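Local coordinates for S-M checkpoint control protein RAD4 (Schizosaccharomyces pombe, PDB 4BU0) that acts as a checkpoint scaffold essential for DNA replication, its paired BRCT domains reading phosphorylated threonine sites on the partner crb2, at residues A[52-65]-A[172-184]. Numbering follows the deposited sequence.
Sequences FDTPKYKFAAKSRP and IQRNAVLEPQYFQ
Arg174, in the conformer described, reaches the last turn of helix 55-63, where its NH2 donates to Ala60 O (2.9 Å), which also accepts from Arg64 N at the C-terminal end of that helix. The bond lies in the carbonyl plane, on a lone pair, but is bent to 135° at the hydrogen. In this conformer the guanidinium is sandwiched: Ala61 O sits over one face, and Pro65 CB over the other, 3.5 Å from Arg174 NH2. Here a helix of BRCT 1 packs against segment 172-184 of BRCT 2, an example of two BRCT repeats meeting through direct contact.

Further along, with CG anti to the backbone N (chi1 -174°), Tyr57 OH accepts from Val177 N at 2.9 Å, nearly straight at 164° and in the ring plane. Beside it, Val177 CG1 packs on Phe52 CD1, Val177 also touching Cys105, while Ala61 CB and Ala176 CB meet at 3.9 Å.

At the more polar margin, Lys62 bends at chi3 and brings NZ to Tyr182 OH (2.7 Å), at the edge of that ring. The salt bridge from Lys62 NZ to Glu179 OE2 is long, 3.5 Å, yet one water spans the same pair and another links OE2 to Lys58 O. Glu179 OE1 accepts from Gln181 NE2, and the aliphatic part of Lys58 packs on the carboxylate. An alanine in place of Glu179 would probably leave Lys62 without its countercharge, and Gln181 NE2 and both waters without their acceptor. The chemistry thus implies an interface combining an apolar centre, side-chain-to-backbone hydrogen bonds and a partly water-mediated charged margin, consistent with a defined inter-domain orientation.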
loop_
_atom_site.group_PDB
_atom_site.type_symbol
_atom_site.label_atom_id
_atom_site.label_comp_id
_atom_site.label_asym_id
_atom_site.label_seq_id
_atom_site.Cartn_x
_atom_site.Cartn_y
_atom_site.Cartn_z
ATOM N N PHE A 52 -0.478 -3.986 -1.755
ATOM C CA PHE A 52 0.286 -4.272 -0.548
ATOM C C PHE A 52 0.313 -5.773 -0.265
ATOM O O PHE A 52 1.155 -6.216 0.514
ATOM C CB PHE A 52 -0.327 -3.537 0.671
ATOM C CG PHE A 52 -1.741 -3.986 0.974
ATOM C CD1 PHE A 52 -1.979 -5.073 1.795
ATOM C CD2 PHE A 52 -2.829 -3.330 0.418
ATOM C CE1 PHE A 52 -3.290 -5.532 2.019
ATOM C CE2 PHE A 52 -4.132 -3.773 0.656
ATOM C CZ PHE A 52 -4.352 -4.867 1.456
ATOM N N ASP A 53 -0.627 -6.556 -0.847
ATOM C CA ASP A 53 -0.741 -7.971 -0.521
ATOM C C ASP A 53 0.109 -8.825 -1.448
ATOM O O ASP A 53 -0.416 -9.621 -2.235
ATOM C CB ASP A 53 -2.210 -8.428 -0.564
ATOM C CG ASP A 53 -2.426 -9.779 0.088
ATOM O OD1 ASP A 53 -1.468 -10.301 0.708
ATOM O OD2 ASP A 53 -3.556 -10.315 -0.013
ATOM N N THR A 54 1.418 -8.626 -1.381
ATOM C CA THR A 54 2.369 -9.417 -2.164
ATOM C C THR A 54 3.590 -9.761 -1.326
ATOM O O THR A 54 4.005 -8.970 -0.475
ATOM C CB THR A 54 2.856 -8.690 -3.456
ATOM O OG1 THR A 54 3.843 -7.714 -3.104
ATOM C CG2 THR A 54 1.728 -8.093 -4.299
ATOM N N PRO A 55 4.279 -10.879 -1.649
ATOM C CA PRO A 55 5.510 -11.211 -0.927
ATOM C C PRO A 55 6.611 -10.128 -1.012
ATOM O O PRO A 55 7.312 -9.885 -0.019
ATOM C CB PRO A 55 5.967 -12.501 -1.621
ATOM C CG PRO A 55 4.721 -13.132 -2.080
ATOM C CD PRO A 55 3.881 -11.975 -2.560
ATOM N N LYS A 56 6.753 -9.455 -2.188
ATOM C CA LYS A 56 7.759 -8.383 -2.310
ATOM C C LYS A 56 7.424 -7.222 -1.389
ATOM O O LYS A 56 8.284 -6.697 -0.690
ATOM C CB LYS A 56 7.838 -7.852 -3.746
ATOM C CG LYS A 56 8.552 -8.781 -4.737
ATOM C CD LYS A 56 8.502 -8.176 -6.136
ATOM C CE LYS A 56 9.239 -9.048 -7.150
ATOM N NZ LYS A 56 8.987 -8.550 -8.533
ATOM N N TYR A 57 6.130 -6.791 -1.412
ATOM C CA TYR A 57 5.750 -5.686 -0.554
ATOM C C TYR A 57 5.940 -6.049 0.906
ATOM O O TYR A 57 6.485 -5.264 1.677
ATOM C CB TYR A 57 4.281 -5.307 -0.823
ATOM C CG TYR A 57 3.828 -4.071 -0.082
ATOM C CD1 TYR A 57 3.518 -4.119 1.282
ATOM C CD2 TYR A 57 3.633 -2.868 -0.752
ATOM C CE1 TYR A 57 3.097 -2.983 1.966
ATOM C CE2 TYR A 57 3.186 -1.724 -0.079
ATOM C CZ TYR A 57 2.885 -1.801 1.276
ATOM O OH TYR A 57 2.438 -0.681 1.946
ATOM N N LYS A 58 5.484 -7.255 1.289
ATOM C CA LYS A 58 5.604 -7.668 2.687
ATOM C C LYS A 58 7.065 -7.680 3.155
ATOM O O LYS A 58 7.351 -7.289 4.289
ATOM C CB LYS A 58 4.980 -9.041 2.895
ATOM C CG LYS A 58 3.443 -9.025 2.797
ATOM C CD LYS A 58 2.897 -10.449 2.921
ATOM C CE LYS A 58 1.406 -10.457 2.668
ATOM N NZ LYS A 58 0.855 -11.835 2.793
ATOM N N PHE A 59 7.996 -8.151 2.282
ATOM C CA PHE A 59 9.409 -8.190 2.651
ATOM C C PHE A 59 9.951 -6.790 2.882
ATOM O O PHE A 59 10.639 -6.539 3.861
ATOM C CB PHE A 59 10.229 -8.882 1.544
ATOM C CG PHE A 59 11.619 -9.241 2.020
ATOM C CD1 PHE A 59 12.645 -8.302 1.996
ATOM C CD2 PHE A 59 11.881 -10.496 2.562
ATOM C CE1 PHE A 59 13.918 -8.617 2.502
ATOM C CE2 PHE A 59 13.153 -10.813 3.047
ATOM C CZ PHE A 59 14.154 -9.865 3.029
ATOM N N ALA A 60 9.645 -5.844 1.966
ATOM C CA ALA A 60 10.117 -4.483 2.154
ATOM C C ALA A 60 9.532 -3.861 3.418
ATOM O O ALA A 60 10.257 -3.198 4.150
ATOM C CB ALA A 60 9.760 -3.630 0.935
ATOM N N ALA A 61 8.224 -4.093 3.684
ATOM C CA ALA A 61 7.580 -3.503 4.867
ATOM C C ALA A 61 8.141 -4.040 6.159
ATOM O O ALA A 61 8.199 -3.314 7.136
ATOM C CB ALA A 61 6.083 -3.761 4.834
ATOM N N LYS A 62 8.522 -5.304 6.174
ATOM C CA LYS A 62 8.996 -5.928 7.399
ATOM C C LYS A 62 10.494 -5.744 7.617
ATOM O O LYS A 62 10.909 -5.439 8.736
ATOM C CB LYS A 62 8.657 -7.422 7.340
ATOM C CG LYS A 62 8.775 -8.148 8.673
ATOM C CD LYS A 62 8.359 -9.609 8.554
ATOM C CE LYS A 62 6.901 -9.796 8.917
ATOM N NZ LYS A 62 6.461 -11.215 8.784
ATOM N N SER A 63 11.307 -5.916 6.554
ATOM C CA SER A 63 12.765 -5.983 6.677
ATOM C C SER A 63 13.595 -4.871 6.011
ATOM O O SER A 63 14.799 -4.788 6.295
ATOM C CB SER A 63 13.245 -7.303 6.080
ATOM O OG SER A 63 12.424 -8.402 6.446
ATOM N N ARG A 64 13.018 -4.075 5.094
ATOM C CA ARG A 64 13.836 -3.091 4.383
ATOM C C ARG A 64 13.209 -1.680 4.356
ATOM O O ARG A 64 12.800 -1.223 3.280
ATOM C CB ARG A 64 14.123 -3.591 2.949
ATOM C CG ARG A 64 14.985 -4.866 2.837
ATOM C CD ARG A 64 16.441 -4.654 3.246
ATOM N NE ARG A 64 17.053 -3.572 2.469
ATOM C CZ ARG A 64 17.693 -3.739 1.317
ATOM N NH1 ARG A 64 17.869 -4.957 0.817
ATOM N NH2 ARG A 64 18.178 -2.693 0.665
ATOM N N PRO A 65 13.239 -0.921 5.479
ATOM C CA PRO A 65 12.658 0.436 5.481
ATOM C C PRO A 65 13.412 1.447 4.626
ATOM O O PRO A 65 12.880 2.518 4.332
ATOM C CB PRO A 65 12.700 0.846 6.962
ATOM C CG PRO A 65 13.820 0.024 7.535
ATOM C CD PRO A 65 13.732 -1.291 6.829
ATOM N N ILE A 172 0.853 3.777 9.430
ATOM C CA ILE A 172 1.084 5.185 9.023
ATOM C C ILE A 172 2.513 5.615 9.363
ATOM O O ILE A 172 3.179 6.218 8.503
ATOM C CB ILE A 172 0.041 6.112 9.647
ATOM C CG1 ILE A 172 -1.297 5.923 8.924
ATOM C CG2 ILE A 172 0.499 7.622 9.594
ATOM C CD1 ILE A 172 -2.484 6.558 9.671
ATOM N N GLN A 173 2.997 5.301 10.574
ATOM C CA GLN A 173 4.333 5.808 10.882
ATOM C C GLN A 173 5.441 5.056 10.105
ATOM O O GLN A 173 6.494 5.682 9.858
ATOM C CB GLN A 173 4.594 5.829 12.389
ATOM C CG GLN A 173 4.684 4.463 12.996
ATOM C CD GLN A 173 4.731 4.428 14.493
ATOM O OE1 GLN A 173 4.469 5.443 15.135
ATOM N NE2 GLN A 173 5.133 3.306 15.075
ATOM N N ARG A 174 5.194 3.801 9.688
ATOM C CA ARG A 174 6.131 2.984 8.925
ATOM C C ARG A 174 5.991 3.255 7.400
ATOM O O ARG A 174 6.786 2.723 6.603
ATOM C CB ARG A 174 5.878 1.501 9.274
ATOM C CG ARG A 174 6.774 0.456 8.597
ATOM C CD ARG A 174 8.260 0.725 8.764
ATOM N NE ARG A 174 9.076 -0.339 8.184
ATOM C CZ ARG A 174 9.308 -0.488 6.886
ATOM N NH1 ARG A 174 8.766 0.347 6.008
ATOM N NH2 ARG A 174 10.076 -1.479 6.455
ATOM N N ASN A 175 4.985 4.077 6.989
ATOM C CA ASN A 175 4.713 4.404 5.585
ATOM C C ASN A 175 4.507 3.130 4.766
ATOM O O ASN A 175 4.938 3.029 3.599
ATOM C CB ASN A 175 5.842 5.270 4.976
ATOM C CG ASN A 175 6.021 6.592 5.669
ATOM O OD1 ASN A 175 7.095 6.904 6.185
ATOM N ND2 ASN A 175 4.970 7.403 5.692
ATOM N N ALA A 176 3.878 2.111 5.375
ATOM C CA ALA A 176 3.626 0.843 4.701
ATOM C C ALA A 176 2.565 0.105 5.460
ATOM O O ALA A 176 2.511 0.206 6.702
ATOM C CB ALA A 176 4.892 -0.008 4.638
ATOM N N VAL A 177 1.752 -0.671 4.737
ATOM C CA VAL A 177 0.782 -1.563 5.354
ATOM C C VAL A 177 1.532 -2.653 6.061
ATOM O O VAL A 177 2.355 -3.348 5.438
ATOM C CB VAL A 177 -0.152 -2.173 4.288
ATOM C CG1 VAL A 177 -1.051 -3.278 4.882
ATOM C CG2 VAL A 177 -0.990 -1.076 3.635
ATOM N N LEU A 178 1.257 -2.817 7.356
ATOM C CA LEU A 178 1.877 -3.898 8.130
ATOM C C LEU A 178 0.956 -5.105 8.177
ATOM O O LEU A 178 -0.261 -4.990 8.016
ATOM C CB LEU A 178 2.232 -3.436 9.544
ATOM C CG LEU A 178 3.161 -2.222 9.568
ATOM C CD1 LEU A 178 3.392 -1.722 11.013
ATOM C CD2 LEU A 178 4.499 -2.514 8.873
ATOM N N GLU A 179 1.535 -6.285 8.411
ATOM C CA GLU A 179 0.784 -7.536 8.413
ATOM C C GLU A 179 -0.138 -7.607 9.631
ATOM O O GLU A 179 0.192 -7.106 10.719
ATOM C CB GLU A 179 1.729 -8.740 8.323
ATOM C CG GLU A 179 2.253 -8.889 6.904
ATOM C CD GLU A 179 3.246 -10.024 6.749
ATOM O OE1 GLU A 179 2.858 -11.189 7.008
ATOM O OE2 GLU A 179 4.422 -9.750 6.413
ATOM N N PRO A 180 -1.307 -8.252 9.452
ATOM C CA PRO A 180 -2.346 -8.211 10.498
ATOM C C PRO A 180 -2.088 -9.076 11.727
ATOM O O PRO A 180 -2.629 -8.761 12.784
ATOM C CB PRO A 180 -3.596 -8.737 9.759
ATOM C CG PRO A 180 -3.018 -9.702 8.717
ATOM C CD PRO A 180 -1.798 -8.920 8.226
ATOM N N GLN A 181 -1.306 -10.159 11.596
ATOM C CA GLN A 181 -1.118 -11.080 12.731
ATOM C C GLN A 181 -0.399 -10.418 13.905
ATOM O O GLN A 181 -0.457 -10.934 15.026
ATOM C CB GLN A 181 -0.384 -12.361 12.301
ATOM C CG GLN A 181 1.037 -12.158 11.788
ATOM C CD GLN A 181 1.136 -11.888 10.298
ATOM O OE1 GLN A 181 0.187 -11.418 9.665
ATOM N NE2 GLN A 181 2.289 -12.225 9.700
ATOM N N TYR A 182 0.229 -9.269 13.666
ATOM C CA TYR A 182 0.918 -8.562 14.749
ATOM C C TYR A 182 -0.009 -7.633 15.532
ATOM O O TYR A 182 0.414 -7.025 16.521
ATOM C CB TYR A 182 2.096 -7.771 14.182
ATOM C CG TYR A 182 3.047 -8.670 13.433
ATOM C CD1 TYR A 182 3.770 -9.658 14.097
ATOM C CD2 TYR A 182 3.151 -8.603 12.049
ATOM C CE1 TYR A 182 4.612 -10.525 13.406
ATOM C CE2 TYR A 182 4.012 -9.444 11.348
ATOM C CZ TYR A 182 4.730 -10.410 12.030
ATOM O OH TYR A 182 5.568 -11.249 11.348
ATOM N N PHE A 183 -1.262 -7.503 15.078
ATOM C CA PHE A 183 -2.205 -6.559 15.657
ATOM C C PHE A 183 -3.540 -7.228 15.955
ATOM O O PHE A 183 -4.601 -6.658 15.719
ATOM C CB PHE A 183 -2.401 -5.352 14.697
ATOM C CG PHE A 183 -1.093 -4.655 14.400
ATOM C CD1 PHE A 183 -0.521 -3.791 15.328
ATOM C CD2 PHE A 183 -0.391 -4.931 13.229
ATOM C CE1 PHE A 183 0.732 -3.222 15.086
ATOM C CE2 PHE A 183 0.841 -4.333 12.978
ATOM C CZ PHE A 183 1.393 -3.475 13.899
ATOM N N GLN A 184 -3.490 -8.439 16.513
ATOM C CA GLN A 184 -4.710 -9.171 16.860
ATOM C C GLN A 184 -5.337 -8.611 18.119
ATOM O O GLN A 184 -4.645 -8.090 18.995
ATOM C CB GLN A 184 -4.372 -10.664 17.072
ATOM C CG GLN A 184 -3.751 -11.339 15.847
ATOM C CD GLN A 184 -3.314 -12.770 16.106
ATOM O OE1 GLN A 184 -4.115 -13.636 16.470
ATOM N NE2 GLN A 184 -2.037 -13.068 15.889
HETATM O O HOH W 1 5.220 -7.249 6.025
HETATM O O HOH W 2 6.214 -11.656 5.952
#